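Local coordinates for protein alcohol dehydrogenase, zinc-containing (Streptococcus pneumoniae serotype 2, PDB 5YLN) that probably oxidises alcohols to aldehydes or ketones with NAD+, as a zinc-containing member of the medium-chain alcohol dehydrogenase family, at residues 141-152 and 306-317; 156-166 and 294-305. One frame throughout, in Å; residues are numbered along the deposited sequence.

Contact 1: residues 141-152 and 306-317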
loop_
_atom_site.group_PDB
_atom_site.type_symbol
_atom_site.label_atom_id
_atom_site.label_comp_id
_atom_site.label_asym_id
_atom_site.label_seq_id
_atom_site.Cartn_x
_atom_site.Cartn_y
_atom_site.Cartn_z
ATOM N N PRO A 141 4.725 -14.532 30.981
ATOM C CA PRO A 141 5.787 -14.141 31.918
ATOM C C PRO A 141 5.190 -13.688 33.240
ATOM O O PRO A 141 4.157 -13.014 33.271
ATOM C CB PRO A 141 6.494 -12.983 31.199
ATOM C CG PRO A 141 6.046 -13.053 29.769
ATOM C CD PRO A 141 4.670 -13.654 29.800
ATOM N N GLU A 142 5.849 -14.064 34.341
ATOM C CA GLU A 142 5.360 -13.688 35.668
ATOM C C GLU A 142 5.565 -12.212 35.979
ATOM O O GLU A 142 5.030 -11.728 36.978
ATOM C CB GLU A 142 6.039 -14.530 36.756
ATOM C CG GLU A 142 5.749 -16.025 36.684
ATOM C CD GLU A 142 6.193 -16.772 37.935
ATOM O OE1 GLU A 142 6.154 -16.168 39.032
ATOM O OE2 GLU A 142 6.580 -17.958 37.822
ATOM N N ASP A 143 6.310 -11.487 35.148
ATOM C CA ASP A 143 6.606 -10.083 35.412
ATOM C C ASP A 143 5.475 -9.144 34.996
ATOM O O ASP A 143 5.449 -7.986 35.431
ATOM C CB ASP A 143 7.898 -9.692 34.685
ATOM C CG ASP A 143 8.392 -8.305 35.060
ATOM O OD1 ASP A 143 8.153 -7.875 36.211
ATOM O OD2 ASP A 143 9.014 -7.647 34.195
ATOM N N LEU A 144 4.548 -9.604 34.166
ATOM C CA LEU A 144 3.532 -8.729 33.611
ATOM C C LEU A 144 2.213 -8.878 34.358
ATOM O O LEU A 144 1.851 -9.961 34.823
ATOM C CB LEU A 144 3.334 -9.009 32.118
ATOM C CG LEU A 144 4.504 -8.648 31.193
ATOM C CD1 LEU A 144 4.122 -8.806 29.724
ATOM C CD2 LEU A 144 5.008 -7.234 31.476
ATOM N N SER A 145 1.504 -7.763 34.471
ATOM C CA SER A 145 0.174 -7.738 35.058
ATOM C C SER A 145 -0.857 -8.365 34.115
ATOM O O SER A 145 -0.719 -8.328 32.887
ATOM C CB SER A 145 -0.233 -6.301 35.377
ATOM O OG SER A 145 -0.481 -5.595 34.168
ATOM N N ASP A 146 -1.902 -8.940 34.720
ATOM C CA ASP A 146 -3.006 -9.532 33.963
ATOM C C ASP A 146 -3.615 -8.530 32.989
ATOM O O ASP A 146 -3.916 -8.873 31.845
ATOM C CB ASP A 146 -4.078 -10.042 34.924
ATOM C CG ASP A 146 -3.670 -11.325 35.663
ATOM O OD1 ASP A 146 -2.534 -11.827 35.483
ATOM O OD2 ASP A 146 -4.518 -11.848 36.421
ATOM N N GLU A 147 -3.764 -7.276 33.417
ATOM C CA GLU A 147 -4.377 -6.271 32.560
ATOM C C GLU A 147 -3.530 -6.017 31.326
ATOM O O GLU A 147 -4.063 -5.821 30.229
ATOM C CB GLU A 147 -4.592 -4.972 33.341
ATOM C CG GLU A 147 -5.658 -5.058 34.432
ATOM C CD GLU A 147 -5.237 -5.925 35.610
ATOM O OE1 GLU A 147 -6.013 -6.829 35.979
ATOM O OE2 GLU A 147 -4.129 -5.715 36.153
ATOM N N ALA A 148 -2.204 -6.023 31.482
ATOM C CA ALA A 148 -1.340 -5.841 30.327
ATOM C C ALA A 148 -1.371 -7.067 29.423
ATOM O O ALA A 148 -1.342 -6.938 28.194
ATOM C CB ALA A 148 0.090 -5.536 30.769
ATOM N N LEU A 149 -1.452 -8.264 30.006
ATOM C CA LEU A 149 -1.459 -9.463 29.175
ATOM C C LEU A 149 -2.732 -9.571 28.343
ATOM O O LEU A 149 -2.677 -10.004 27.185
ATOM C CB LEU A 149 -1.275 -10.705 30.045
ATOM C CG LEU A 149 0.122 -10.823 30.660
ATOM C CD1 LEU A 149 0.142 -11.865 31.792
ATOM C CD2 LEU A 149 1.178 -11.140 29.552
ATOM N N VAL A 150 -3.893 -9.211 28.909
ATOM C CA VAL A 150 -5.128 -9.295 28.124
ATOM C C VAL A 150 -5.058 -8.377 26.906
ATOM O O VAL A 150 -5.626 -8.682 25.850
ATOM C CB VAL A 150 -6.351 -8.979 29.008
ATOM C CG1 VAL A 150 -7.626 -8.828 28.160
ATOM C CG2 VAL A 150 -6.546 -10.072 30.023
ATOM N N MET A 151 -4.371 -7.237 27.030
ATOM C CA MET A 151 -4.196 -6.324 25.905
ATOM C C MET A 151 -3.365 -6.940 24.782
ATOM O O MET A 151 -3.451 -6.483 23.639
ATOM C CB MET A 151 -3.561 -5.013 26.394
ATOM C CG MET A 151 -4.372 -4.247 27.465
ATOM S SD MET A 151 -6.058 -3.756 26.964
ATOM C CE MET A 151 -7.091 -5.077 27.593
ATOM N N LEU A 152 -2.589 -7.980 25.065
ATOM C CA LEU A 152 -1.791 -8.620 24.033
ATOM C C LEU A 152 -2.591 -9.617 23.184
ATOM O O LEU A 152 -2.058 -10.136 22.190
ATOM C CB LEU A 152 -0.583 -9.319 24.668
ATOM C CG LEU A 152 0.580 -8.397 25.052
ATOM C CD1 LEU A 152 1.579 -9.156 25.899
ATOM C CD2 LEU A 152 1.288 -7.838 23.838
ATOM N N LEU A 306 5.862 -9.333 23.909
ATOM C CA LEU A 306 6.121 -9.822 25.261
ATOM C C LEU A 306 7.522 -9.427 25.726
ATOM O O LEU A 306 7.704 -8.938 26.847
ATOM C CB LEU A 306 5.947 -11.336 25.314
ATOM C CG LEU A 306 4.530 -11.915 25.309
ATOM C CD1 LEU A 306 4.620 -13.406 25.017
ATOM C CD2 LEU A 306 3.835 -11.666 26.650
ATOM N N LYS A 307 8.526 -9.610 24.859
ATOM C CA LYS A 307 9.885 -9.193 25.200
ATOM C C LYS A 307 9.949 -7.688 25.434
ATOM O O LYS A 307 10.492 -7.228 26.446
ATOM C CB LYS A 307 10.868 -9.604 24.097
ATOM C CG LYS A 307 11.140 -11.104 23.963
ATOM C CD LYS A 307 12.394 -11.325 23.081
ATOM C CE LYS A 307 12.457 -12.716 22.485
ATOM N NZ LYS A 307 12.924 -12.661 21.060
ATOM N N ALA A 308 9.365 -6.903 24.522
ATOM C CA ALA A 308 9.384 -5.453 24.649
ATOM C C ALA A 308 8.505 -4.927 25.793
ATOM O O ALA A 308 8.492 -3.709 25.994
ATOM C CB ALA A 308 8.968 -4.802 23.317
ATOM N N LEU A 309 7.797 -5.784 26.542
ATOM C CA LEU A 309 7.005 -5.357 27.694
ATOM C C LEU A 309 7.603 -5.760 29.032
ATOM O O LEU A 309 7.444 -5.025 30.008
ATOM C CB LEU A 309 5.578 -5.925 27.618
ATOM C CG LEU A 309 4.605 -5.378 26.576
ATOM C CD1 LEU A 309 3.210 -5.890 26.878
ATOM C CD2 LEU A 309 4.656 -3.844 26.498
ATOM N N GLU A 310 8.231 -6.942 29.114
ATOM C CA GLU A 310 8.922 -7.341 30.336
ATOM C C GLU A 310 10.016 -6.349 30.697
ATOM O O GLU A 310 10.378 -6.220 31.872
ATOM C CB GLU A 310 9.531 -8.736 30.172
ATOM C CG GLU A 310 8.568 -9.822 29.708
ATOM C CD GLU A 310 9.302 -11.084 29.268
ATOM O OE1 GLU A 310 10.365 -11.386 29.856
ATOM O OE2 GLU A 310 8.829 -11.767 28.333
ATOM N N SER A 311 10.554 -5.656 29.696
ATOM C CA SER A 311 11.513 -4.578 29.875
ATOM C C SER A 311 10.865 -3.263 30.285
ATOM O O SER A 311 11.585 -2.300 30.564
ATOM C CB SER A 311 12.288 -4.368 28.576
ATOM O OG SER A 311 11.452 -3.796 27.579
ATOM N N HIS A 312 9.535 -3.191 30.286
ATOM C CA HIS A 312 8.791 -2.010 30.732
ATOM C C HIS A 312 9.119 -0.771 29.902
ATOM O O HIS A 312 9.228 0.336 30.431
ATOM C CB HIS A 312 9.015 -1.755 32.223
ATOM C CG HIS A 312 8.511 -2.863 33.092
ATOM N ND1 HIS A 312 7.167 -3.094 33.296
ATOM C CD2 HIS A 312 9.167 -3.826 33.782
ATOM C CE1 HIS A 312 7.016 -4.143 34.084
ATOM N NE2 HIS A 312 8.214 -4.605 34.394
ATOM N N LYS A 313 9.248 -0.955 28.584
ATOM C CA LYS A 313 9.334 0.189 27.678
ATOM C C LYS A 313 8.053 1.019 27.739
ATOM O O LYS A 313 8.074 2.194 28.128
ATOM C CB LYS A 313 9.621 -0.283 26.246
ATOM C CG LYS A 313 10.931 -1.054 26.083
ATOM C CD LYS A 313 12.099 -0.275 26.665
ATOM C CE LYS A 313 13.159 -1.208 27.223
ATOM N NZ LYS A 313 14.294 -0.502 27.889
ATOM N N ILE A 314 6.920 0.418 27.367
ATOM C CA ILE A 314 5.609 1.014 27.595
ATOM C C ILE A 314 4.813 0.103 28.519
ATOM O O ILE A 314 5.092 -1.093 28.661
ATOM C CB ILE A 314 4.811 1.260 26.301
ATOM C CG1 ILE A 314 4.757 -0.022 25.477
ATOM C CG2 ILE A 314 5.368 2.446 25.512
ATOM C CD1 ILE A 314 3.879 0.096 24.276
ATOM N N GLU A 315 3.788 0.688 29.132
ATOM C CA GLU A 315 2.927 0.001 30.091
ATOM C C GLU A 315 1.508 -0.060 29.536
ATOM O O GLU A 315 0.696 0.851 29.767
ATOM C CB GLU A 315 2.985 0.689 31.460
ATOM C CG GLU A 315 3.131 2.218 31.438
ATOM C CD GLU A 315 3.338 2.813 32.841
ATOM O OE1 GLU A 315 4.298 2.396 33.530
ATOM O OE2 GLU A 315 2.539 3.690 33.255
ATOM N N PRO A 316 1.164 -1.122 28.798
ATOM C CA PRO A 316 -0.179 -1.211 28.197
ATOM C C PRO A 316 -1.310 -1.337 29.204
ATOM O O PRO A 316 -2.471 -1.150 28.823
ATOM C CB PRO A 316 -0.085 -2.462 27.323
ATOM C CG PRO A 316 1.018 -3.271 27.951
ATOM C CD PRO A 316 1.995 -2.290 28.465
ATOM N N GLU A 317 -1.022 -1.637 30.472
ATOM C CA GLU A 317 -2.104 -1.758 31.432
ATOM C C GLU A 317 -2.865 -0.453 31.602
ATOM O O GLU A 317 -3.969 -0.479 32.148
ATOM C CB GLU A 317 -1.580 -2.248 32.788
ATOM C CG GLU A 317 -0.510 -1.387 33.436
ATOM C CD GLU A 317 0.918 -1.716 32.967
ATOM O OE1 GLU A 317 1.862 -1.336 33.689
ATOM O OE2 GLU A 317 1.105 -2.340 31.896
#

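Contact 2: residues 156-166 and 294-305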
loop_
_atom_site.group_PDB
_atom_site.type_symbol
_atom_site.label_atom_id
_atom_site.label_comp_id
_atom_site.label_asym_id
_atom_site.label_seq_id
_atom_site.Cartn_x
_atom_site.Cartn_y
_atom_site.Cartn_z
ATOM N N LEU A 156 -3.222 -4.525 21.104
ATOM C CA LEU A 156 -1.773 -4.252 21.124
ATOM C C LEU A 156 -1.123 -4.793 19.852
ATOM O O LEU A 156 -0.547 -3.999 19.114
ATOM C CB LEU A 156 -1.066 -4.826 22.368
ATOM C CG LEU A 156 -0.819 -3.909 23.572
ATOM C CD1 LEU A 156 0.078 -4.605 24.582
ATOM C CD2 LEU A 156 -0.236 -2.551 23.171
ATOM N N PRO A 157 -1.240 -6.102 19.564
ATOM C CA PRO A 157 -0.726 -6.571 18.272
ATOM C C PRO A 157 -1.459 -5.957 17.098
ATOM O O PRO A 157 -0.861 -5.827 16.015
ATOM C CB PRO A 157 -0.902 -8.093 18.346
ATOM C CG PRO A 157 -1.937 -8.345 19.386
ATOM C CD PRO A 157 -1.850 -7.205 20.340
ATOM N N THR A 158 -2.728 -5.561 17.275
ATOM C CA THR A 158 -3.451 -4.900 16.188
ATOM C C THR A 158 -2.823 -3.548 15.873
ATOM O O THR A 158 -2.401 -3.293 14.739
ATOM C CB THR A 158 -4.953 -4.754 16.524
ATOM O OG1 THR A 158 -5.562 -6.050 16.578
ATOM C CG2 THR A 158 -5.682 -3.959 15.411
ATOM N N GLY A 159 -2.711 -2.685 16.882
ATOM C CA GLY A 159 -2.029 -1.406 16.695
ATOM C C GLY A 159 -0.603 -1.553 16.159
ATOM O O GLY A 159 -0.161 -0.767 15.315
ATOM N N TYR A 160 0.147 -2.551 16.655
ATOM C CA TYR A 160 1.557 -2.681 16.279
ATOM C C TYR A 160 1.702 -3.208 14.855
ATOM O O TYR A 160 2.318 -2.559 14.011
ATOM C CB TYR A 160 2.299 -3.582 17.274
ATOM C CG TYR A 160 3.814 -3.670 17.065
ATOM C CD1 TYR A 160 4.615 -2.519 17.016
ATOM C CD2 TYR A 160 4.445 -4.904 16.943
ATOM C CE1 TYR A 160 5.996 -2.601 16.826
ATOM C CE2 TYR A 160 5.824 -5.000 16.760
ATOM C CZ TYR A 160 6.592 -3.846 16.705
ATOM O OH TYR A 160 7.946 -3.946 16.515
ATOM N N GLU A 161 1.121 -4.377 14.566
ATOM C CA GLU A 161 1.285 -4.993 13.245
ATOM C C GLU A 161 0.565 -4.193 12.162
ATOM O O GLU A 161 1.131 -3.942 11.090
ATOM C CB GLU A 161 0.769 -6.433 13.262
ATOM C CG GLU A 161 1.556 -7.348 14.192
ATOM C CD GLU A 161 0.911 -8.723 14.396
ATOM O OE1 GLU A 161 0.015 -9.110 13.620
ATOM O OE2 GLU A 161 1.324 -9.416 15.351
ATOM N N ILE A 162 -0.673 -3.765 12.432
ATOM C CA ILE A 162 -1.502 -3.171 11.390
ATOM C C ILE A 162 -1.382 -1.647 11.323
ATOM O O ILE A 162 -1.514 -1.069 10.241
ATOM C CB ILE A 162 -2.980 -3.591 11.567
ATOM C CG1 ILE A 162 -3.077 -5.112 11.761
ATOM C CG2 ILE A 162 -3.833 -3.068 10.409
ATOM C CD1 ILE A 162 -2.339 -5.948 10.687
ATOM N N GLY A 163 -1.111 -0.976 12.431
ATOM C CA GLY A 163 -0.909 0.459 12.406
ATOM C C GLY A 163 0.538 0.929 12.323
ATOM O O GLY A 163 0.840 1.928 11.674
ATOM N N VAL A 164 1.458 0.231 13.009
ATOM C CA VAL A 164 2.816 0.733 13.199
ATOM C C VAL A 164 3.784 0.111 12.182
ATOM O O VAL A 164 4.522 0.815 11.478
ATOM C CB VAL A 164 3.299 0.520 14.649
ATOM C CG1 VAL A 164 4.823 0.840 14.801
ATOM C CG2 VAL A 164 2.463 1.386 15.587
ATOM N N LEU A 165 3.747 -1.216 12.055
ATOM C CA LEU A 165 4.640 -1.915 11.122
ATOM C C LEU A 165 4.223 -1.706 9.662
ATOM O O LEU A 165 5.058 -1.402 8.801
ATOM C CB LEU A 165 4.701 -3.415 11.472
ATOM C CG LEU A 165 5.481 -3.701 12.772
ATOM C CD1 LEU A 165 5.479 -5.187 13.136
ATOM C CD2 LEU A 165 6.910 -3.189 12.632
ATOM N N LYS A 166 2.931 -1.850 9.349
ATOM C CA LYS A 166 2.518 -1.592 7.969
ATOM C C LYS A 166 2.677 -0.124 7.613
ATOM O O LYS A 166 2.955 0.211 6.458
ATOM C CB LYS A 166 1.089 -2.082 7.738
ATOM C CG LYS A 166 1.003 -3.604 7.808
ATOM C CD LYS A 166 -0.371 -4.115 7.429
ATOM C CE LYS A 166 -0.401 -5.635 7.381
ATOM N NZ LYS A 166 0.287 -6.157 6.172
ATOM N N THR A 294 -3.896 -2.309 4.435
ATOM C CA THR A 294 -4.936 -2.860 5.271
ATOM C C THR A 294 -4.406 -4.127 5.918
ATOM O O THR A 294 -3.359 -4.676 5.541
ATOM C CB THR A 294 -6.189 -3.191 4.461
ATOM O OG1 THR A 294 -5.959 -4.426 3.772
ATOM C CG2 THR A 294 -6.501 -2.084 3.433
ATOM N N GLY A 295 -5.173 -4.621 6.861
ATOM C CA GLY A 295 -4.890 -5.926 7.397
ATOM C C GLY A 295 -5.763 -6.294 8.579
ATOM O O GLY A 295 -6.321 -5.438 9.273
ATOM N N LEU A 296 -5.914 -7.596 8.752
ATOM C CA LEU A 296 -6.364 -8.224 9.987
ATOM C C LEU A 296 -5.121 -8.656 10.763
ATOM O O LEU A 296 -4.212 -9.271 10.186
ATOM C CB LEU A 296 -7.232 -9.440 9.666
ATOM C CG LEU A 296 -7.627 -10.398 10.789
ATOM C CD1 LEU A 296 -8.355 -9.629 11.843
ATOM C CD2 LEU A 296 -8.504 -11.500 10.227
ATOM N N VAL A 297 -5.091 -8.356 12.060
ATOM C CA VAL A 297 -3.949 -8.732 12.878
ATOM C C VAL A 297 -3.665 -10.223 12.722
ATOM O O VAL A 297 -4.582 -11.033 12.539
ATOM C CB VAL A 297 -4.196 -8.366 14.353
ATOM C CG1 VAL A 297 -5.230 -9.322 14.990
ATOM C CG2 VAL A 297 -2.887 -8.401 15.143
ATOM N N SER A 298 -2.379 -10.593 12.762
ATOM C CA SER A 298 -1.996 -12.002 12.785
ATOM C C SER A 298 -1.568 -12.490 14.163
ATOM O O SER A 298 -1.819 -13.654 14.504
ATOM C CB SER A 298 -0.854 -12.264 11.795
ATOM O OG SER A 298 -1.389 -12.616 10.537
ATOM N N THR A 299 -0.966 -11.603 14.957
ATOM C CA THR A 299 -0.326 -11.853 16.254
ATOM C C THR A 299 0.983 -12.635 16.131
ATOM O O THR A 299 1.493 -13.159 17.129
ATOM C CB THR A 299 -1.268 -12.524 17.288
ATOM O OG1 THR A 299 -1.495 -13.900 16.968
ATOM C CG2 THR A 299 -2.598 -11.816 17.334
ATOM N N ASN A 300 1.608 -12.651 14.947
ATOM C CA ASN A 300 2.948 -13.216 14.855
ATOM C C ASN A 300 3.971 -12.432 15.687
ATOM O O ASN A 300 5.012 -12.988 16.058
ATOM C CB ASN A 300 3.382 -13.296 13.387
ATOM C CG ASN A 300 3.340 -11.955 12.693
ATOM O OD1 ASN A 300 2.348 -11.238 12.759
ATOM N ND2 ASN A 300 4.429 -11.602 12.041
ATOM N N THR A 301 3.697 -11.164 16.013
ATOM C CA THR A 301 4.636 -10.366 16.801
ATOM C C THR A 301 4.475 -10.542 18.305
ATOM O O THR A 301 5.315 -10.024 19.049
ATOM C CB THR A 301 4.510 -8.862 16.480
ATOM O OG1 THR A 301 3.214 -8.387 16.870
ATOM C CG2 THR A 301 4.733 -8.594 14.983
ATOM N N THR A 302 3.429 -11.244 18.765
ATOM C CA THR A 302 3.209 -11.462 20.199
ATOM C C THR A 302 4.472 -11.819 20.987
ATOM O O THR A 302 4.680 -11.232 22.059
ATOM C CB THR A 302 2.127 -12.536 20.399
ATOM O OG1 THR A 302 0.917 -12.136 19.746
ATOM C CG2 THR A 302 1.844 -12.742 21.898
ATOM N N PRO A 303 5.351 -12.730 20.536
ATOM C CA PRO A 303 6.612 -12.949 21.282
ATOM C C PRO A 303 7.484 -11.708 21.398
ATOM O O PRO A 303 8.095 -11.468 22.452
ATOM C CB PRO A 303 7.327 -14.034 20.461
ATOM C CG PRO A 303 6.260 -14.702 19.693
ATOM C CD PRO A 303 5.234 -13.653 19.394
ATOM N N GLN A 304 7.591 -10.927 20.323
ATOM C CA GLN A 304 8.417 -9.725 20.367
ATOM C C GLN A 304 7.802 -8.674 21.288
ATOM O O GLN A 304 8.521 -7.973 22.012
ATOM C CB GLN A 304 8.625 -9.180 18.947
ATOM C CG GLN A 304 9.425 -7.875 18.865
ATOM C CD GLN A 304 9.459 -7.262 17.445
ATOM O OE1 GLN A 304 8.565 -7.498 16.617
ATOM N NE2 GLN A 304 10.498 -6.461 17.172
ATOM N N LEU A 305 6.472 -8.568 21.296
ATOM C CA LEU A 305 5.820 -7.610 22.186
ATOM C C LEU A 305 5.958 -8.031 23.634
ATOM O O LEU A 305 6.131 -7.183 24.512
ATOM C CB LEU A 305 4.338 -7.448 21.830
ATOM C CG LEU A 305 3.967 -6.815 20.486
ATOM C CD1 LEU A 305 2.474 -7.032 20.216
ATOM C CD2 LEU A 305 4.304 -5.345 20.467
HETATM O O HOH W 1 -0.995 -4.983 4.121
#

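Contact 1: residues 141-152 and 306-317
In the medium-chain dehydrogenase fold, helix 146-151 and the residues flanking it meet 306-310, the end of helix 302-310, through a leucine cluster. Leu-306 supplies its centre: CG stands anti to its own carbonyl carbon (chi1 -76°), which sends CD2 in among Leu-152, Leu-149 and the ring of Pro-141. Leu-152 CD1 lies 3.5 Å from Leu-306 CD2, tighter than an ordinary methyl contact, and the same CD1 meets Leu-309 CD1 tip to tip at 3.8 Å. Leu-144 crosses Leu-309 at about a right angle, its CD1 3.9 Å from Leu-309 CB. Helix 146-151 follows the catalytic-domain strand 137-139, whereas helix 302-310 comes after the last strand of the Rossmann sheet, 291-293. Ser-145 caps the former helix, its OG accepting from Ala-148 N. Beyond this N-cap, Ala-148 CB packs 3.7 Å from Pro-316 CG and also touches the carboxylate of Glu-317. Near the turn 141-144, His-312, which leaves the helix with positive phi, gives a weak, bent bond from NE2 to Asp-143 OD2 (3.2 Å, 125° at the hydrogen), with carboxylate and imidazole planes nearly perpendicular. Glu-147 turns away from the interface to a salt bridge with Lys-38.

Contact 2: residues 156-166 and 294-305
Tyr-160 lays one face of its ring against Leu-305, whose CD2 sits 4.0 Å from the centroid of that ring in a CH-pi contact. The other methyl of Leu-305, CD1, rests on Pro-157, and Gln-304 OE1 comes up at the edge of the tyrosine ring, whose hydroxyl bonds to Tyr-194. One turn along the helix from Pro-157, Glu-161 reaches across with its chain extended beyond CG, and its carboxylate is gripped by four bonds. Glu-161 OE1 takes Thr-299 N on its syn lone pair at 3.0 Å and Ser-298 N nearly along the C-O axis at 2.9 Å. Glu-161 OE2 receives the hydroxyl of Thr-301, OG1, at 2.6 Å on the anti lone pair, while Thr-301 N, 3.0 Å from the same OE2, approaches from above the carboxylate plane. These donors fix the rotation of the carboxylate and hold the turn 299-302 against helix 157-165. Val-297 CG2 packs beside this carboxylate, 3.8 Å from Pro-157 CB, and Thr-158 OG1 lies against Val-297 CB and also hydrogen-bonds a Tris molecule, probably from the crystallisation liquor. A water joins Lys-166 NZ to Thr-294 O, close to the second subunit. The side chain of Thr-158 is about 6 Å from the zinc ion, consistent with a wall of the active-site cleft between catalytic and Rossmann domains in medium-chain dehydrogenases.

From the N terminus, the chain passes through most of the GroES-like catalytic region before reaching 141-152, then 156-166, two consecutive helical segments. It next runs through the parallel Rossmann sheet and leaves strand 291-293 into 294-305, which returns to 156-166 and closes contact 2. Continuing without a break, 306-317 returns to 141-152, so contact 1 closes a longer loop that encloses the contact 2 loop entirely. Helix 302-310 serves both, its first turn in contact 2 and its later part in contact 1. The two contacts also touch directly, Leu-156 packing on Pro-316 and Leu-152 on Leu-305, where helices 146-151, 157-165 and 302-310 meet.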